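Local coordinates for secretory pathway GDP dissociation inhibitor (Saccharomyces cerevisiae, PDB 2BCG), which inhibits GDP release from the Rab GTPase Sec4, is essential in the yeast secretory pathway, and extracts GDP-bound Ypt7 from vacuolar membranes, at residues A[144-147]-A[148-151]; A[129-132]-A[133-137]. All coordinates share one frame; numbering follows the deposited sequence.

Interaction 1 (A[144-147]-A[148-151]); sequences IFEK and RRMK. With GER (geran-8-yl geran), chain D.
Arg149 and Glu146, one turn apart on helix 144-159, form a salt bridge. The guanidinium grips side-on, NE and NH2 both donating to one carboxylate oxygen, Glu146 OE1, at 2.8 and 2.7 Å. OE1 lies in the guanidinium plane; NE, by contrast, meets it from above the carboxylate plane. A bend in the arginine at chi3 (-77°) folds the group back over the preceding turn, where Phe145 O sits 3.6 Å from one guanidinium face, over its centre. Glu146 OE2 is engaged too, by Gly188 N and Thr191 OG1, tying the helix to the start of helix 189-199. With an alanine here instead of Arg149, Glu146 OE1 would probably lose both of its arginine donors, leaving the carboxylate held through OE2.

The backbone bonds are those of an alpha-helix, among them Met150 N to Glu146 O at 2.9 Å. Ile144 and Arg148 run side by side in the same direction, the CG2 methyl of Ile144 in van der Waals contact with the guanidinium, 3.8 Å from Arg148 NE, while Arg148 NH1 comes obliquely to the Phe145 ring.

Lys147 and Met150 make the closest side-chain approaches to the lipid, which Arg148 and Lys151 also border. Lys147 CB lies 3.4 Å from C19 of the geranylgeranyl group of chain D, and Met150 CG 3.6 Å from its C14. The extended Lys147 chain offers methylenes to the isoprenoid and carries NZ beyond them, where it hydrogen-bonds Ser139 O. The chemistry is consistent with a divided helix: the Glu146-Arg149 pair apart from the isoprenoid, Lys147 methylenes and Met150 against it.

Interaction 2 (A[129-132]-A[133-137]); sequences VPAN and EIEAI. With GER (geran-8-yl geran), chain C.
The side-chain amide of Asn132 and the carboxylate of Glu135 cross at about a right angle, their planes 53° apart, and neither stacks on the other. Asn132 OD1 touches the flank of the glutamate instead, 3.3 Å from its CG, and ND2 lies near the same methylene. At the amide's oxygen end, Glu135 N donates to OD1 at 2.7 Å, almost straight down the C=O axis. The carboxylate takes its partner on the anti side of OE2, somewhat out of its plane: Ala131 N, at 2.8 Å.

Asn132 is thus the N-cap of helix 133-138, and Glu135, three residues on, is the position whose amide the cap receives. The arrangement resembles a capping box, except that the glutamate returns its bond to the residue before the cap instead of to the cap itself. With CG between the backbone N and the carbonyl carbon (chi1 63°), Asn132 turns OD1 over the first turn. Glu135, extended beyond CG, reaches back along the loop, where OE2 also forms a salt bridge with Lys128 at the end of strand 125-128. One oxygen therefore serves a backbone amide and a lysine at the passage from sheet to helix.

Ordinary helical bonding starts with Ala136 N and Asn132 O. On the apolar side, the proline ring packs against the first turn, Pro130 CB being 4.0 Å from Ala136 CB. Backbone oxygens here meet the geranylgeranyl group of chain C: Pro130 O is 3.4 Å from its C14, and Ala136 O is 3.3 Å from its C20. Further back, Val129 reaches Phe194 and Ala198 on helix 189-199.

Overall arrangement
Interaction 2, at the start of helix 133-138, precedes interaction 1, on helix 144-159; their centres are 13 Å apart and both lie on the same side of the chain's centre. They meet through Lys147: its NZ lies 2.9 Å from Ala136 O, a probable hydrogen bond that joins the second helix to the capped turn of the first. Around this junction run the two geranylgeranyl groups, chain C against residues 129-137 and chain D along residues 147-151. Ala136 and Lys147 belong to both pockets, so each helix contributes to the wall of a shared lipid site; one of the two pockets also takes in Phe194 and Met199 from helix 189-199.

Interaction 1 (A[144-147]-A[148-151])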
loop_
_atom_site.group_PDB
_atom_site.type_symbol
_atom_site.label_atom_id
_atom_site.label_comp_id
_atom_site.label_asym_id
_atom_site.label_seq_id
_atom_site.Cartn_x
_atom_site.Cartn_y
_atom_site.Cartn_z
ATOM N N ILE A 144 15.635 30.332 -24.051
ATOM C CA ILE A 144 16.673 29.530 -24.710
ATOM C C ILE A 144 18.026 29.564 -23.990
ATOM O O ILE A 144 18.649 28.529 -23.749
ATOM C CB ILE A 144 16.867 29.933 -26.196
ATOM C CG1 ILE A 144 15.563 29.731 -26.980
ATOM C CG2 ILE A 144 17.997 29.105 -26.843
ATOM C CD1 ILE A 144 15.616 30.022 -28.516
ATOM N N PHE A 145 18.490 30.755 -23.634
ATOM C CA PHE A 145 19.823 30.853 -23.037
ATOM C C PHE A 145 19.881 30.245 -21.640
ATOM O O PHE A 145 20.884 29.633 -21.261
ATOM C CB PHE A 145 20.303 32.304 -23.043
ATOM C CG PHE A 145 20.519 32.832 -24.426
ATOM C CD1 PHE A 145 19.666 33.787 -24.965
ATOM C CD2 PHE A 145 21.549 32.338 -25.214
ATOM C CE1 PHE A 145 19.861 34.258 -26.274
ATOM C CE2 PHE A 145 21.748 32.807 -26.516
ATOM C CZ PHE A 145 20.881 33.760 -27.049
ATOM N N GLU A 146 18.789 30.394 -20.899
ATOM C CA GLU A 146 18.685 29.773 -19.587
ATOM C C GLU A 146 18.594 28.247 -19.700
ATOM O O GLU A 146 19.143 27.521 -18.862
ATOM C CB GLU A 146 17.525 30.375 -18.790
ATOM C CG GLU A 146 17.548 30.049 -17.298
ATOM C CD GLU A 146 18.717 30.646 -16.484
ATOM O OE1 GLU A 146 19.547 31.423 -16.997
ATOM O OE2 GLU A 146 18.778 30.345 -15.273
ATOM N N LYS A 147 17.947 27.765 -20.758
ATOM C CA LYS A 147 17.867 26.332 -20.999
ATOM C C LYS A 147 19.230 25.738 -21.290
ATOM O O LYS A 147 19.529 24.656 -20.804
ATOM C CB LYS A 147 16.927 26.025 -22.146
ATOM C CG LYS A 147 15.508 25.971 -21.749
ATOM C CD LYS A 147 14.686 25.476 -22.920
ATOM C CE LYS A 147 13.208 25.589 -22.566
ATOM N NZ LYS A 147 12.325 25.230 -23.693
ATOM N N ARG A 148 20.061 26.456 -22.060
ATOM C CA ARG A 148 21.428 26.024 -22.321
ATOM C C ARG A 148 22.257 25.876 -21.033
ATOM O O ARG A 148 23.026 24.909 -20.892
ATOM C CB ARG A 148 22.111 26.961 -23.330
ATOM C CG ARG A 148 21.506 26.880 -24.729
ATOM C CD ARG A 148 22.243 27.744 -25.756
ATOM N NE ARG A 148 21.500 27.766 -27.016
ATOM C CZ ARG A 148 21.825 28.484 -28.086
ATOM N NH1 ARG A 148 22.900 29.269 -28.081
ATOM N NH2 ARG A 148 21.059 28.406 -29.168
ATOM N N ARG A 149 22.088 26.819 -20.100
ATOM C CA ARG A 149 22.777 26.753 -18.813
ATOM C C ARG A 149 22.218 25.590 -17.970
ATOM O O ARG A 149 22.970 24.882 -17.307
ATOM C CB ARG A 149 22.661 28.070 -18.042
ATOM C CG ARG A 149 23.507 29.227 -18.613
ATOM C CD ARG A 149 23.384 30.477 -17.774
ATOM N NE ARG A 149 22.127 31.202 -17.981
ATOM C CZ ARG A 149 21.946 32.160 -18.891
ATOM N NH1 ARG A 149 22.951 32.529 -19.686
ATOM N NH2 ARG A 149 20.763 32.758 -19.014
ATOM N N MET A 150 20.896 25.407 -18.017
ATOM C CA MET A 150 20.220 24.267 -17.381
ATOM C C MET A 150 20.771 22.923 -17.862
ATOM O O MET A 150 21.004 22.008 -17.063
ATOM C CB MET A 150 18.725 24.352 -17.696
ATOM C CG MET A 150 17.891 23.179 -17.226
ATOM S SD MET A 150 17.895 23.117 -15.446
ATOM C CE MET A 150 16.876 21.659 -15.170
ATOM N N LYS A 151 20.945 22.802 -19.177
ATOM C CA LYS A 151 21.475 21.591 -19.823
ATOM C C LYS A 151 22.877 21.197 -19.338
ATOM O O LYS A 151 23.136 20.022 -19.040
ATOM C CB LYS A 151 21.467 21.777 -21.339
ATOM C CG LYS A 151 21.864 20.549 -22.125
ATOM C CD LYS A 151 21.179 20.564 -23.469
ATOM C CE LYS A 151 21.763 19.560 -24.454
ATOM N NZ LYS A 151 20.911 19.619 -25.692
HETATM C C1 GER D . 20.028 10.512 -15.806
HETATM C C2 GER D . 19.413 11.707 -16.576
HETATM C C3 GER D . 19.709 13.059 -16.334
HETATM C C4 GER D . 20.698 13.511 -15.247
HETATM C C5 GER D . 18.998 14.132 -17.174
HETATM C C6 GER D . 19.902 14.779 -18.234
HETATM C C7 GER D . 19.155 15.540 -19.139
HETATM C C8 GER D . 19.580 16.556 -20.004
HETATM C C9 GER D . 21.058 16.978 -20.071
HETATM C C10 GER D . 18.549 17.238 -20.923
HETATM C C11 GER D . 18.144 18.650 -20.464
HETATM C C12 GER D . 17.507 19.337 -21.498
HETATM C C13 GER D . 17.008 20.641 -21.524
HETATM C C14 GER D . 17.091 21.572 -20.316
HETATM C C15 GER D . 16.349 21.158 -22.802
HETATM C C16 GER D . 17.361 21.886 -23.673
HETATM C C17 GER D . 16.725 22.586 -24.686
HETATM C C18 GER D . 17.153 23.779 -25.260
HETATM C C19 GER D . 18.455 24.451 -24.778
HETATM C C20 GER D . 16.311 24.416 -26.384
#

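Interaction 2 (A[129-132]-A[133-137])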
loop_
_atom_site.group_PDB
_atom_site.type_symbol
_atom_site.label_atom_id
_atom_site.label_comp_id
_atom_site.label_asym_id
_atom_site.label_seq_id
_atom_site.Cartn_x
_atom_site.Cartn_y
_atom_site.Cartn_z
ATOM N N VAL A 129 5.683 19.811 -16.152
ATOM C CA VAL A 129 7.132 19.683 -16.049
ATOM C C VAL A 129 7.588 18.650 -17.082
ATOM O O VAL A 129 7.027 17.554 -17.147
ATOM C CB VAL A 129 7.569 19.215 -14.651
ATOM C CG1 VAL A 129 9.086 18.893 -14.606
ATOM C CG2 VAL A 129 7.184 20.230 -13.576
ATOM N N PRO A 130 8.585 18.991 -17.917
ATOM C CA PRO A 130 9.040 18.013 -18.925
ATOM C C PRO A 130 9.416 16.625 -18.376
ATOM O O PRO A 130 9.975 16.493 -17.285
ATOM C CB PRO A 130 10.264 18.705 -19.575
ATOM C CG PRO A 130 10.006 20.143 -19.416
ATOM C CD PRO A 130 9.272 20.295 -18.061
ATOM N N ALA A 131 9.060 15.608 -19.152
ATOM C CA ALA A 131 9.372 14.226 -18.825
ATOM C C ALA A 131 10.207 13.591 -19.927
ATOM O O ALA A 131 10.555 12.409 -19.843
ATOM C CB ALA A 131 8.072 13.422 -18.589
ATOM N N ASN A 132 10.499 14.371 -20.974
ATOM C CA ASN A 132 11.354 13.896 -22.074
ATOM C C ASN A 132 12.006 15.080 -22.790
ATOM O O ASN A 132 11.693 16.232 -22.492
ATOM C CB ASN A 132 10.554 12.988 -23.028
ATOM C CG ASN A 132 9.414 13.712 -23.724
ATOM O OD1 ASN A 132 9.538 14.877 -24.088
ATOM N ND2 ASN A 132 8.288 13.018 -23.912
ATOM N N GLU A 133 12.907 14.816 -23.742
ATOM C CA GLU A 133 13.625 15.904 -24.414
ATOM C C GLU A 133 12.725 16.822 -25.254
ATOM O O GLU A 133 12.910 18.050 -25.223
ATOM C CB GLU A 133 14.759 15.351 -25.294
ATOM C CG GLU A 133 15.670 16.442 -25.880
ATOM C CD GLU A 133 16.898 15.866 -26.545
ATOM O OE1 GLU A 133 16.867 14.655 -26.841
ATOM O OE2 GLU A 133 17.878 16.612 -26.741
ATOM N N ILE A 134 11.773 16.243 -25.994
ATOM C CA ILE A 134 10.799 17.029 -26.765
ATOM C C ILE A 134 10.049 18.014 -25.865
ATOM O O ILE A 134 9.899 19.201 -26.220
ATOM C CB ILE A 134 9.796 16.114 -27.509
ATOM C CG1 ILE A 134 10.525 15.393 -28.647
ATOM C CG2 ILE A 134 8.558 16.916 -27.982
ATOM C CD1 ILE A 134 9.868 14.085 -29.072
ATOM N N GLU A 135 9.599 17.533 -24.703
ATOM C CA GLU A 135 8.856 18.388 -23.774
ATOM C C GLU A 135 9.786 19.475 -23.208
ATOM O O GLU A 135 9.364 20.632 -23.009
ATOM C CB GLU A 135 8.202 17.585 -22.643
ATOM C CG GLU A 135 7.016 16.725 -23.089
ATOM C CD GLU A 135 6.323 15.981 -21.940
ATOM O OE1 GLU A 135 5.306 15.294 -22.237
ATOM O OE2 GLU A 135 6.781 16.027 -20.779
ATOM N N ALA A 136 11.045 19.103 -22.947
ATOM C CA ALA A 136 12.038 20.065 -22.474
ATOM C C ALA A 136 12.319 21.170 -23.505
ATOM O O ALA A 136 12.417 22.362 -23.159
ATOM C CB ALA A 136 13.319 19.361 -22.067
ATOM N N ILE A 137 12.401 20.781 -24.770
ATOM C CA ILE A 137 12.552 21.757 -25.859
ATOM C C ILE A 137 11.336 22.686 -25.931
ATOM O O ILE A 137 11.496 23.920 -26.051
ATOM C CB ILE A 137 12.800 21.023 -27.185
ATOM C CG1 ILE A 137 14.231 20.471 -27.165
ATOM C CG2 ILE A 137 12.561 21.943 -28.398
ATOM C CD1 ILE A 137 14.439 19.282 -28.098
HETATM C C1 GER C . 19.099 8.635 -19.686
HETATM C C2 GER C . 17.879 9.323 -20.330
HETATM C C3 GER C . 17.886 10.663 -20.742
HETATM C C4 GER C . 19.146 11.534 -20.580
HETATM C C5 GER C . 16.624 11.293 -21.380
HETATM C C6 GER C . 15.476 11.508 -20.373
HETATM C C7 GER C . 15.509 12.772 -19.764
HETATM C C8 GER C . 15.402 13.048 -18.391
HETATM C C9 GER C . 15.263 11.887 -17.400
HETATM C C10 GER C . 15.472 14.497 -17.848
HETATM C C11 GER C . 14.139 15.245 -17.623
HETATM C C12 GER C . 14.406 16.621 -17.690
HETATM C C13 GER C . 13.912 17.735 -16.991
HETATM C C14 GER C . 12.845 17.603 -15.893
HETATM C C15 GER C . 14.477 19.122 -17.352
HETATM C C16 GER C . 13.447 20.260 -17.317
HETATM C C17 GER C . 13.552 21.087 -18.438
HETATM C C18 GER C . 12.933 22.316 -18.712
HETATM C C19 GER C . 11.965 23.010 -17.746
HETATM C C20 GER C . 13.232 23.006 -20.035
#